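Local coordinates for protein putative fumarylpyruvate hydrolase (Burkholderia cenocepacia, PDB 4MAQ) that is a putative hydrolase of the fumarylacetoacetate hydrolase family, with the FAH fold, found as a two-chain assembly, at residues 29-34 against 92-97; 62-67 against 143-148; 76-79 against 84-87; 220-225 against 230-235. All coordinates share one frame; numbering follows the deposited sequence. Where two conformers were deposited one is given.

In the fold
From the N terminus, residues 29-34 open the first loop, which contact 1 closes at 92-97, where F31 of strand 30-32 reaches the end of strand 85-95. Contact 2 crosses it: it starts at 62-67, within that loop, where A66 packs against V33 and R34, and closes only at 143-148. Contact 3, a short loop closed between 76-79 and 84-87, lies inside both loops. Contact 4 follows in series as the hairpin 220-225 and 230-235. V76 connects the last three, touching A144 and P147 of contact 2 and adding its short strand beside V235, with F234 against its side chain. Thus the large mixed sheet is joined to the smaller five-stranded one.

Contact 1 (29-34 against 92-97); sequences ARFPVR and VVAIGK
The carbonyl oxygen of I95 meets the F31 ring, lying in its plane at the edge, 3.4 Å from F31 CZ; no hydrogen bond joins the two segments. The methyl group of A94 approaches the same end of the ring from a different direction, over one face. A94 CB is 3.6 Å from F31 CZ and 4.0 Å from the F31 ring centroid, 25° off the ring normal, a CH-pi contact displaced toward the rim. F31 reaches this spot because its CG stands anti to the backbone N (chi1 -177°), which carries the ring across to the strand. The contact thus joins the two-stranded antiparallel sheet of 21-23 and 30-32 to the end of strand 85-95, part of the large mixed sheet of the FAH fold. L204 and L151, from two further strands of that sheet, touch both F31 and A94, while the side chain of I95 leads off toward L199. I14 of the second subunit packs on F31 and P32. At the end of the segment R34 forms salt bridges with D203 of its own chain and with D67 of the second subunit.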
loop_
_atom_site.group_PDB
_atom_site.type_symbol
_atom_site.label_atom_id
_atom_site.label_comp_id
_atom_site.label_asym_id
_atom_site.label_seq_id
_atom_site.Cartn_x
_atom_site.Cartn_y
_atom_site.Cartn_z
ATOM N N ALA B 29 -7.753 24.442 -0.694
ATOM C CA ALA B 29 -8.183 23.093 -0.366
ATOM C C ALA B 29 -7.216 22.098 -0.998
ATOM O O ALA B 29 -6.503 22.422 -1.961
ATOM C CB ALA B 29 -9.612 22.840 -0.826
ATOM N N ARG B 30 -7.195 20.889 -0.452
ATOM C CA ARG B 30 -6.254 19.874 -0.909
ATOM C C ARG B 30 -6.990 18.620 -1.359
ATOM O O ARG B 30 -8.205 18.499 -1.186
ATOM C CB ARG B 30 -5.241 19.556 0.185
ATOM C CG ARG B 30 -4.363 20.745 0.522
ATOM C CD ARG B 30 -3.401 20.448 1.652
ATOM N NE ARG B 30 -2.363 19.474 1.308
ATOM C CZ ARG B 30 -1.215 19.775 0.705
ATOM N NH1 ARG B 30 -0.961 21.036 0.313
ATOM N NH2 ARG B 30 -0.318 18.812 0.492
ATOM N N PHE B 31 -6.248 17.687 -1.945
ATOM C CA PHE B 31 -6.818 16.442 -2.422
ATOM C C PHE B 31 -6.348 15.302 -1.502
ATOM O O PHE B 31 -5.167 14.985 -1.477
ATOM C CB PHE B 31 -6.372 16.185 -3.870
ATOM C CG PHE B 31 -6.978 14.946 -4.472
ATOM C CD1 PHE B 31 -6.357 13.699 -4.332
ATOM C CD2 PHE B 31 -8.186 15.032 -5.175
ATOM C CE1 PHE B 31 -6.928 12.554 -4.873
ATOM C CE2 PHE B 31 -8.764 13.891 -5.716
ATOM C CZ PHE B 31 -8.132 12.658 -5.574
ATOM N N PRO B 32 -7.276 14.696 -0.735
ATOM C CA PRO B 32 -6.908 13.640 0.212
ATOM C C PRO B 32 -6.666 12.322 -0.534
ATOM O O PRO B 32 -7.512 11.904 -1.324
ATOM C CB PRO B 32 -8.148 13.563 1.132
ATOM C CG PRO B 32 -9.286 13.898 0.224
ATOM C CD PRO B 32 -8.742 14.906 -0.783
ATOM N N VAL B 33 -5.524 11.696 -0.292
ATOM C CA VAL B 33 -5.134 10.492 -1.021
ATOM C C VAL B 33 -5.641 9.252 -0.302
ATOM O O VAL B 33 -5.437 9.108 0.918
ATOM C CB VAL B 33 -3.597 10.418 -1.207
ATOM C CG1 VAL B 33 -3.210 9.157 -1.993
ATOM C CG2 VAL B 33 -3.074 11.648 -1.933
ATOM N N ARG B 34 -6.243 8.353 -1.087
ATOM C CA ARG B 34 -6.825 7.113 -0.585
ATOM C C ARG B 34 -5.817 5.976 -0.874
ATOM O O ARG B 34 -5.006 5.633 -0.003
ATOM C CB ARG B 34 -8.243 6.925 -1.174
ATOM C CG ARG B 34 -9.153 5.991 -0.393
ATOM C CD ARG B 34 -8.785 4.511 -0.446
ATOM N NE ARG B 34 -8.954 3.964 -1.800
ATOM C CZ ARG B 34 -9.477 2.776 -2.092
ATOM N NH1 ARG B 34 -9.596 2.400 -3.371
ATOM N NH2 ARG B 34 -9.928 1.966 -1.114
ATOM N N VAL B 92 -0.458 11.629 -13.728
ATOM C CA VAL B 92 -1.182 11.121 -12.561
ATOM C C VAL B 92 -2.655 11.545 -12.653
ATOM O O VAL B 92 -2.976 12.716 -12.911
ATOM C CB VAL B 92 -0.566 11.656 -11.262
ATOM C CG1 VAL B 92 -1.406 11.250 -10.044
ATOM C CG2 VAL B 92 0.856 11.117 -11.097
ATOM N N VAL B 93 -3.557 10.565 -12.548
ATOM C CA VAL B 93 -5.000 10.799 -12.590
ATOM C C VAL B 93 -5.582 10.717 -11.195
ATOM O O VAL B 93 -5.310 9.761 -10.463
ATOM C CB VAL B 93 -5.666 9.733 -13.495
ATOM C CG1 VAL B 93 -7.134 10.054 -13.626
ATOM C CG2 VAL B 93 -5.006 9.707 -14.877
ATOM N N ALA B 94 -6.334 11.743 -10.807
ATOM C CA ALA B 94 -6.945 11.805 -9.468
ATOM C C ALA B 94 -8.429 11.504 -9.571
ATOM O O ALA B 94 -9.130 12.149 -10.348
ATOM C CB ALA B 94 -6.720 13.192 -8.862
ATOM N N ILE B 95 -8.908 10.539 -8.778
ATOM C CA ILE B 95 -10.294 10.067 -8.874
ATOM C C ILE B 95 -11.205 10.843 -7.918
ATOM O O ILE B 95 -10.861 11.062 -6.755
ATOM C CB ILE B 95 -10.329 8.559 -8.545
ATOM C CG1 ILE B 95 -9.443 7.792 -9.545
ATOM C CG2 ILE B 95 -11.759 7.992 -8.476
ATOM C CD1 ILE B 95 -9.876 7.919 -11.013
ATOM N N GLY B 96 -12.390 11.209 -8.398
ATOM C CA GLY B 96 -13.352 11.936 -7.565
ATOM C C GLY B 96 -14.672 11.217 -7.302
ATOM O O GLY B 96 -15.513 11.734 -6.570
ATOM N N LYS B 97 -14.835 9.995 -7.813
ATOM C CA LYS B 97 -16.100 9.276 -7.661
ATOM C C LYS B 97 -15.842 7.794 -7.557
ATOM O O LYS B 97 -15.146 7.215 -8.405
ATOM C CB LYS B 97 -17.044 9.566 -8.855
ATOM C CG LYS B 97 -18.402 8.884 -8.801
ATOM C CD LYS B 97 -19.308 9.411 -9.900
ATOM C CE LYS B 97 -18.790 9.110 -11.299
ATOM N NZ LYS B 97 -19.807 9.469 -12.321
#

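Contact 2 (62-67 against 143-148); sequences FTKPAD and DASGPV. With EDO (1,2-ethanediol), chain C.
K64 carries the contact with S145 and G146, while T63 just before it faces a bound 1,2-ethanediol, whose O1 donates to T63 OG1 at 3.0 Å. T63 OG1 also bonds D137 of the second subunit, and the diol has a further bond to T63 of that subunit. K64 sends an extended chain past S145, with K64 CD 3.7 Å from S145 OG and 4.2 Å from G146 CA. A bend at its last torsion (chi4 -80°) then turns the ammonium onto the backbone, where K64 NZ donates to S145 O at 2.9 Å from well above the carbonyl plane (53° out of it). Two more groups grip this nitrogen, D119 by a salt bridge and the carbonyl of K140. In the FAH fold strand 61-64 pairs with 36-39, and the lysine spans from it to S145, just ahead of strand 146-153 of the same mixed sheet. S145 OG is held by the carbonyl of F142. After P65 and A66, D67 is joined to A144 by a water, 2.8 Å from D67 O and 2.9 Å from A144 N. The carboxylates of D67 and D143 both form salt bridges with R35 of the second subunit.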
loop_
_atom_site.group_PDB
_atom_site.type_symbol
_atom_site.label_atom_id
_atom_site.label_comp_id
_atom_site.label_asym_id
_atom_site.label_seq_id
_atom_site.Cartn_x
_atom_site.Cartn_y
_atom_site.Cartn_z
ATOM N N PHE B 62 1.225 -2.146 -9.786
ATOM C CA PHE B 62 1.697 -2.161 -8.419
ATOM C C PHE B 62 1.100 -0.936 -7.736
ATOM O O PHE B 62 0.330 -0.209 -8.351
ATOM C CB PHE B 62 3.232 -2.213 -8.373
ATOM C CG PHE B 62 3.903 -1.083 -9.099
ATOM C CD1 PHE B 62 4.162 -1.186 -10.467
ATOM C CD2 PHE B 62 4.271 0.086 -8.418
ATOM C CE1 PHE B 62 4.767 -0.128 -11.137
ATOM C CE2 PHE B 62 4.875 1.123 -9.083
ATOM C CZ PHE B 62 5.135 1.014 -10.428
ATOM N N THR B 63 1.395 -0.744 -6.456
ATOM C CA THR B 63 0.844 0.381 -5.699
ATOM C C THR B 63 1.960 1.077 -4.930
ATOM O O THR B 63 3.061 0.577 -4.853
ATOM C CB THR B 63 -0.270 -0.100 -4.740
ATOM O OG1 THR B 63 0.293 -1.039 -3.822
ATOM C CG2 THR B 63 -1.414 -0.798 -5.495
ATOM N N LYS B 64 1.643 2.249 -4.388
ATOM C CA LYS B 64 2.477 2.919 -3.412
ATOM C C LYS B 64 1.566 3.292 -2.242
ATOM O O LYS B 64 0.366 3.497 -2.443
ATOM C CB LYS B 64 3.096 4.201 -3.981
ATOM C CG LYS B 64 4.078 3.951 -5.130
ATOM C CD LYS B 64 4.622 5.284 -5.673
ATOM C CE LYS B 64 5.473 5.080 -6.936
ATOM N NZ LYS B 64 6.866 4.636 -6.645
ATOM N N PRO B 65 2.128 3.432 -1.025
ATOM C CA PRO B 65 1.284 3.880 0.073
ATOM C C PRO B 65 0.890 5.345 -0.131
ATOM O O PRO B 65 1.625 6.121 -0.750
ATOM C CB PRO B 65 2.170 3.687 1.311
ATOM C CG PRO B 65 3.577 3.768 0.779
ATOM C CD PRO B 65 3.514 3.160 -0.600
ATOM N N ALA B 66 -0.273 5.714 0.386
ATOM C CA ALA B 66 -0.794 7.068 0.227
ATOM C C ALA B 66 0.219 8.118 0.683
ATOM O O ALA B 66 0.368 9.153 0.043
ATOM C CB ALA B 66 -2.102 7.220 0.982
ATOM N N ASP B 67 0.948 7.830 1.770
ATOM C CA ASP B 67 1.872 8.817 2.302
ATOM C C ASP B 67 3.247 8.803 1.640
ATOM O O ASP B 67 4.117 9.562 2.056
ATOM C CB ASP B 67 1.964 8.746 3.826
ATOM C CG ASP B 67 2.686 7.512 4.302
ATOM O OD1 ASP B 67 2.360 6.401 3.835
ATOM O OD2 ASP B 67 3.579 7.654 5.156
ATOM N N ASP B 143 9.709 5.428 1.164
ATOM C CA ASP B 143 9.388 6.813 1.525
ATOM C C ASP B 143 9.646 7.772 0.387
ATOM O O ASP B 143 10.685 7.670 -0.284
ATOM C CB ASP B 143 10.196 7.261 2.742
ATOM C CG ASP B 143 9.848 6.487 3.992
ATOM O OD1 ASP B 143 8.734 5.911 4.071
ATOM O OD2 ASP B 143 10.684 6.461 4.919
ATOM N N ALA B 144 8.727 8.714 0.181
ATOM C CA ALA B 144 8.909 9.753 -0.850
ATOM C C ALA B 144 9.153 9.123 -2.222
ATOM O O ALA B 144 9.853 9.704 -3.071
ATOM C CB ALA B 144 10.031 10.749 -0.487
ATOM N N SER B 145 8.506 7.987 -2.479
ATOM C CA SER B 145 8.665 7.293 -3.753
ATOM C C SER B 145 7.711 7.769 -4.849
ATOM O O SER B 145 7.790 7.288 -5.970
ATOM C CB SER B 145 8.519 5.783 -3.536
ATOM O OG SER B 145 7.218 5.455 -3.045
ATOM N N GLY B 146 6.826 8.714 -4.530
ATOM C CA GLY B 146 5.907 9.240 -5.542
ATOM C C GLY B 146 5.723 10.746 -5.464
ATOM O O GLY B 146 4.627 11.230 -5.131
ATOM N N PRO B 147 6.794 11.502 -5.806
ATOM C CA PRO B 147 6.583 12.944 -5.883
ATOM C C PRO B 147 5.529 13.300 -6.945
ATOM O O PRO B 147 5.553 12.746 -8.046
ATOM C CB PRO B 147 7.964 13.514 -6.293
ATOM C CG PRO B 147 8.911 12.386 -6.261
ATOM C CD PRO B 147 8.181 11.101 -6.115
ATOM N N VAL B 148 4.608 14.203 -6.606
ATOM C CA VAL B 148 3.530 14.631 -7.507
ATOM C C VAL B 148 3.418 16.161 -7.427
ATOM O O VAL B 148 3.567 16.747 -6.340
ATOM C CB VAL B 148 2.168 13.949 -7.144
ATOM C CG1 VAL B 148 1.033 14.385 -8.071
ATOM C CG2 VAL B 148 2.271 12.424 -7.163
HETATM C C1 EDO C . 0.413 0.338 -0.854
HETATM O O1 EDO C . 1.672 0.198 -1.518
HETATM C C2 EDO C . 0.242 -0.588 0.335
HETATM O O2 EDO C . 0.141 -1.964 -0.059
HETATM O O HOH W 1 6.833 8.963 2.332
#

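Contact 3 (76-79 against 84-87); sequences VAYP and DLHH
Apolar packing of Y78 and P79 on L85 makes up most of this contact. The branches of L85 divide the work: L85 CD2 lies 3.8 Å from Y78 CD2, while L85 CD1 sits 3.9 Å from P79 CD and equally near P79 CG. The tyrosine and leucine side chains run alongside one another in opposing senses, so that the tyrosine ring also reaches back to the root of the leucine, with Y78 CE2 3.9 Å from L85 CB. L85 has CG anti to the backbone N (chi1 -175°), which carries its two methyls toward Y78 and P79. The polar link is indirect. A water in the plane of the tyrosine ring, at its edge, is 2.7 Å from Y78 OH and accepts from L85 N at 3.0 Å, bridging the phenol to the start of the strand. Beyond it, H86 NE2 makes a weak bond to D84 OD1 at 2.8 Å, and D84 N is held by T82 OG1. F142 packs on P79 and L85, and P218 on Y78. V76 pairs with strand 230-236, whereas L85 bonds L216 of strand 214-216, so the loop leads from the five-stranded sheet into the large mixed one.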
loop_
_atom_site.group_PDB
_atom_site.type_symbol
_atom_site.label_atom_id
_atom_site.label_comp_id
_atom_site.label_asym_id
_atom_site.label_seq_id
_atom_site.Cartn_x
_atom_site.Cartn_y
_atom_site.Cartn_z
ATOM N N VAL B 76 13.599 16.048 -2.461
ATOM C CA VAL B 76 12.966 14.735 -2.380
ATOM C C VAL B 76 14.070 13.828 -1.842
ATOM O O VAL B 76 15.122 13.692 -2.457
ATOM C CB VAL B 76 12.426 14.252 -3.745
ATOM C CG1 VAL B 76 12.025 12.775 -3.677
ATOM C CG2 VAL B 76 11.237 15.111 -4.201
ATOM N N ALA B 77 13.827 13.193 -0.702
ATOM C CA ALA B 77 14.896 12.434 -0.049
ATOM C C ALA B 77 15.395 11.256 -0.892
ATOM O O ALA B 77 14.618 10.575 -1.557
ATOM C CB ALA B 77 14.427 11.933 1.304
ATOM N N TYR B 78 16.695 10.998 -0.833
ATOM C CA TYR B 78 17.266 9.792 -1.427
ATOM C C TYR B 78 17.099 8.669 -0.383
ATOM O O TYR B 78 17.539 8.834 0.760
ATOM C CB TYR B 78 18.749 10.039 -1.754
ATOM C CG TYR B 78 19.395 8.987 -2.624
ATOM C CD1 TYR B 78 19.897 7.813 -2.077
ATOM C CD2 TYR B 78 19.522 9.186 -4.010
ATOM C CE1 TYR B 78 20.481 6.843 -2.877
ATOM C CE2 TYR B 78 20.108 8.224 -4.816
ATOM C CZ TYR B 78 20.596 7.054 -4.237
ATOM O OH TYR B 78 21.184 6.060 -5.005
ATOM N N PRO B 79 16.423 7.562 -0.742
ATOM C CA PRO B 79 16.048 6.552 0.256
ATOM C C PRO B 79 17.257 5.698 0.687
ATOM O O PRO B 79 18.260 5.657 -0.025
ATOM C CB PRO B 79 15.023 5.686 -0.511
ATOM C CG PRO B 79 15.512 5.746 -1.926
ATOM C CD PRO B 79 16.004 7.171 -2.100
ATOM N N ASP B 84 20.874 2.735 -6.534
ATOM C CA ASP B 84 20.364 2.799 -7.914
ATOM C C ASP B 84 18.891 3.251 -7.961
ATOM O O ASP B 84 17.979 2.454 -8.181
ATOM C CB ASP B 84 20.575 1.439 -8.617
ATOM C CG ASP B 84 20.405 1.508 -10.131
ATOM O OD1 ASP B 84 20.562 2.598 -10.719
ATOM O OD2 ASP B 84 20.129 0.451 -10.728
ATOM N N LEU B 85 18.686 4.547 -7.734
ATOM C CA LEU B 85 17.352 5.174 -7.720
ATOM C C LEU B 85 16.986 5.565 -9.133
ATOM O O LEU B 85 17.726 6.324 -9.759
ATOM C CB LEU B 85 17.381 6.406 -6.840
ATOM C CG LEU B 85 16.052 7.117 -6.611
ATOM C CD1 LEU B 85 15.098 6.295 -5.762
ATOM C CD2 LEU B 85 16.369 8.422 -5.913
ATOM N N HIS B 86 15.867 5.048 -9.648
ATOM C CA HIS B 86 15.463 5.398 -11.008
ATOM C C HIS B 86 14.246 6.302 -11.050
ATOM O O HIS B 86 13.408 6.255 -10.139
ATOM C CB HIS B 86 15.211 4.142 -11.837
ATOM C CG HIS B 86 16.485 3.508 -12.304
ATOM N ND1 HIS B 86 16.594 2.831 -13.497
ATOM C CD2 HIS B 86 17.720 3.485 -11.745
ATOM C CE1 HIS B 86 17.832 2.392 -13.640
ATOM N NE2 HIS B 86 18.538 2.786 -12.594
ATOM N N HIS B 87 14.138 7.081 -12.130
ATOM C CA HIS B 87 12.982 7.956 -12.379
ATOM C C HIS B 87 12.124 7.428 -13.512
ATOM O O HIS B 87 12.645 6.904 -14.496
ATOM C CB HIS B 87 13.440 9.380 -12.774
ATOM C CG HIS B 87 14.361 9.428 -13.971
ATOM N ND1 HIS B 87 13.915 9.285 -15.274
ATOM C CD2 HIS B 87 15.705 9.584 -14.053
ATOM C CE1 HIS B 87 14.950 9.383 -16.102
ATOM N NE2 HIS B 87 16.049 9.535 -15.381
HETATM O O HOH W 2 21.086 6.267 -7.651
#

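Contact 4 (220-225 against 230-235); sequences DRVTGG and ATFEFV
V222 and F234 face each other as a hydrogen-bonded pair of an antiparallel beta hairpin, with V222 N donating to F234 O at 2.8 Å and F234 N returning a bond to V222 O at 2.9 Å. G224 and F232 form the next such pair, longer on one side, where G224 N is 3.2 Å from F232 O. On the face of V222, F232 and F234, both rings swing across to the partner strand. F232 has CG between the backbone N and the carbonyl carbon (chi1 67°), which lays its ring flat over the backbone of G224, with G224 CA 4.0 Å from the F232 ring centroid. V222 CB lies over one face of the F234 ring, toward its rim, and V222 CG1 meets the edge of F232. The other face carries a salt bridge, R221 NH1 to E233 OE2 at 2.8 Å, using the carboxylate's anti lone pair; guanidinium and carboxylate planes stand 75° apart. V235 CG2 lies over a face of that guanidinium. Further out, V116 and V118 of the large sheet pack on F232, A72 touches both rings, and strand 164-169 flanks 221-226. The hairpin is therefore two-faced, its aromatic side buried against the large sheet and its charged pair at the exposed surface.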
loop_
_atom_site.group_PDB
_atom_site.type_symbol
_atom_site.label_atom_id
_atom_site.label_comp_id
_atom_site.label_asym_id
_atom_site.label_seq_id
_atom_site.Cartn_x
_atom_site.Cartn_y
_atom_site.Cartn_z
ATOM N N ASP B 220 20.913 15.606 -7.713
ATOM C CA ASP B 220 20.431 15.909 -9.062
ATOM C C ASP B 220 19.235 16.863 -9.023
ATOM O O ASP B 220 18.364 16.751 -8.132
ATOM C CB ASP B 220 20.029 14.636 -9.803
ATOM C CG ASP B 220 21.200 13.919 -10.450
ATOM O OD1 ASP B 220 22.329 14.455 -10.462
ATOM O OD2 ASP B 220 20.969 12.796 -10.953
ATOM N N ARG B 221 19.164 17.760 -10.008
ATOM C CA ARG B 221 18.007 18.647 -10.207
ATOM C C ARG B 221 17.079 18.010 -11.261
ATOM O O ARG B 221 17.459 17.870 -12.431
ATOM C CB ARG B 221 18.439 20.058 -10.655
ATOM C CG ARG B 221 17.261 21.023 -10.891
ATOM C CD ARG B 221 17.718 22.442 -11.287
ATOM N NE ARG B 221 18.671 22.893 -10.262
ATOM C CZ ARG B 221 18.342 23.389 -9.063
ATOM N NH1 ARG B 221 17.082 23.712 -8.771
ATOM N NH2 ARG B 221 19.295 23.565 -8.150
ATOM N N VAL B 222 15.884 17.602 -10.831
ATOM C CA VAL B 222 14.942 16.917 -11.715
ATOM C C VAL B 222 13.859 17.901 -12.110
ATOM O O VAL B 222 13.246 18.545 -11.250
ATOM C CB VAL B 222 14.321 15.701 -11.000
ATOM C CG1 VAL B 222 13.504 14.860 -11.990
ATOM C CG2 VAL B 222 15.419 14.877 -10.328
ATOM N N THR B 223 13.658 18.044 -13.413
ATOM C CA THR B 223 12.554 18.831 -13.947
ATOM C C THR B 223 11.721 17.947 -14.852
ATOM O O THR B 223 12.175 16.885 -15.299
ATOM C CB THR B 223 13.071 20.047 -14.747
ATOM O OG1 THR B 223 14.047 19.600 -15.699
ATOM C CG2 THR B 223 13.690 21.092 -13.814
ATOM N N GLY B 224 10.492 18.370 -15.106
ATOM C CA GLY B 224 9.646 17.619 -16.027
ATOM C C GLY B 224 8.271 18.206 -16.087
ATOM O O GLY B 224 7.983 19.249 -15.463
ATOM N N GLY B 225 7.408 17.536 -16.844
ATOM C CA GLY B 225 6.079 18.066 -17.031
ATOM C C GLY B 225 5.242 17.303 -18.007
ATOM O O GLY B 225 5.726 16.381 -18.684
ATOM N N ALA B 230 1.148 20.399 -15.718
ATOM C CA ALA B 230 2.060 20.966 -14.712
ATOM C C ALA B 230 3.484 20.787 -15.169
ATOM O O ALA B 230 3.774 19.914 -15.999
ATOM C CB ALA B 230 1.865 20.269 -13.372
ATOM N N THR B 231 4.377 21.607 -14.628
ATOM C CA THR B 231 5.802 21.312 -14.666
ATOM C C THR B 231 6.284 21.267 -13.233
ATOM O O THR B 231 5.576 21.703 -12.318
ATOM C CB THR B 231 6.606 22.357 -15.474
ATOM O OG1 THR B 231 6.450 23.644 -14.861
ATOM C CG2 THR B 231 6.123 22.396 -16.922
ATOM N N PHE B 232 7.484 20.751 -13.030
ATOM C CA PHE B 232 8.051 20.676 -11.698
ATOM C C PHE B 232 9.564 20.828 -11.749
ATOM O O PHE B 232 10.214 20.648 -12.819
ATOM C CB PHE B 232 7.694 19.363 -10.976
ATOM C CG PHE B 232 8.304 18.153 -11.598
ATOM C CD1 PHE B 232 9.599 17.757 -11.291
ATOM C CD2 PHE B 232 7.568 17.372 -12.501
ATOM C CE1 PHE B 232 10.167 16.625 -11.882
ATOM C CE2 PHE B 232 8.133 16.242 -13.097
ATOM C CZ PHE B 232 9.442 15.876 -12.791
ATOM N N GLU B 233 10.108 21.131 -10.572
ATOM C CA GLU B 233 11.557 21.202 -10.358
ATOM C C GLU B 233 11.826 20.826 -8.902
ATOM O O GLU B 233 11.236 21.405 -8.008
ATOM C CB GLU B 233 12.060 22.613 -10.668
ATOM C CG GLU B 233 13.558 22.847 -10.389
ATOM C CD GLU B 233 14.120 24.076 -11.090
ATOM O OE1 GLU B 233 13.510 24.567 -12.089
ATOM O OE2 GLU B 233 15.184 24.569 -10.655
ATOM N N PHE B 234 12.678 19.831 -8.674
ATOM C CA PHE B 234 13.081 19.471 -7.299
ATOM C C PHE B 234 14.503 18.963 -7.300
ATOM O O PHE B 234 15.072 18.669 -8.363
ATOM C CB PHE B 234 12.100 18.461 -6.643
ATOM C CG PHE B 234 12.054 17.076 -7.276
ATOM C CD1 PHE B 234 13.025 16.120 -6.996
ATOM C CD2 PHE B 234 10.977 16.695 -8.086
ATOM C CE1 PHE B 234 12.940 14.832 -7.532
ATOM C CE2 PHE B 234 10.884 15.408 -8.614
ATOM C CZ PHE B 234 11.875 14.474 -8.354
ATOM N N VAL B 235 15.096 18.903 -6.112
ATOM C CA VAL B 235 16.459 18.437 -5.953
ATOM C C VAL B 235 16.439 17.132 -5.148
ATOM O O VAL B 235 15.760 17.034 -4.123
ATOM C CB VAL B 235 17.337 19.520 -5.252
ATOM C CG1 VAL B 235 18.734 19.007 -4.959
ATOM C CG2 VAL B 235 17.414 20.771 -6.124
#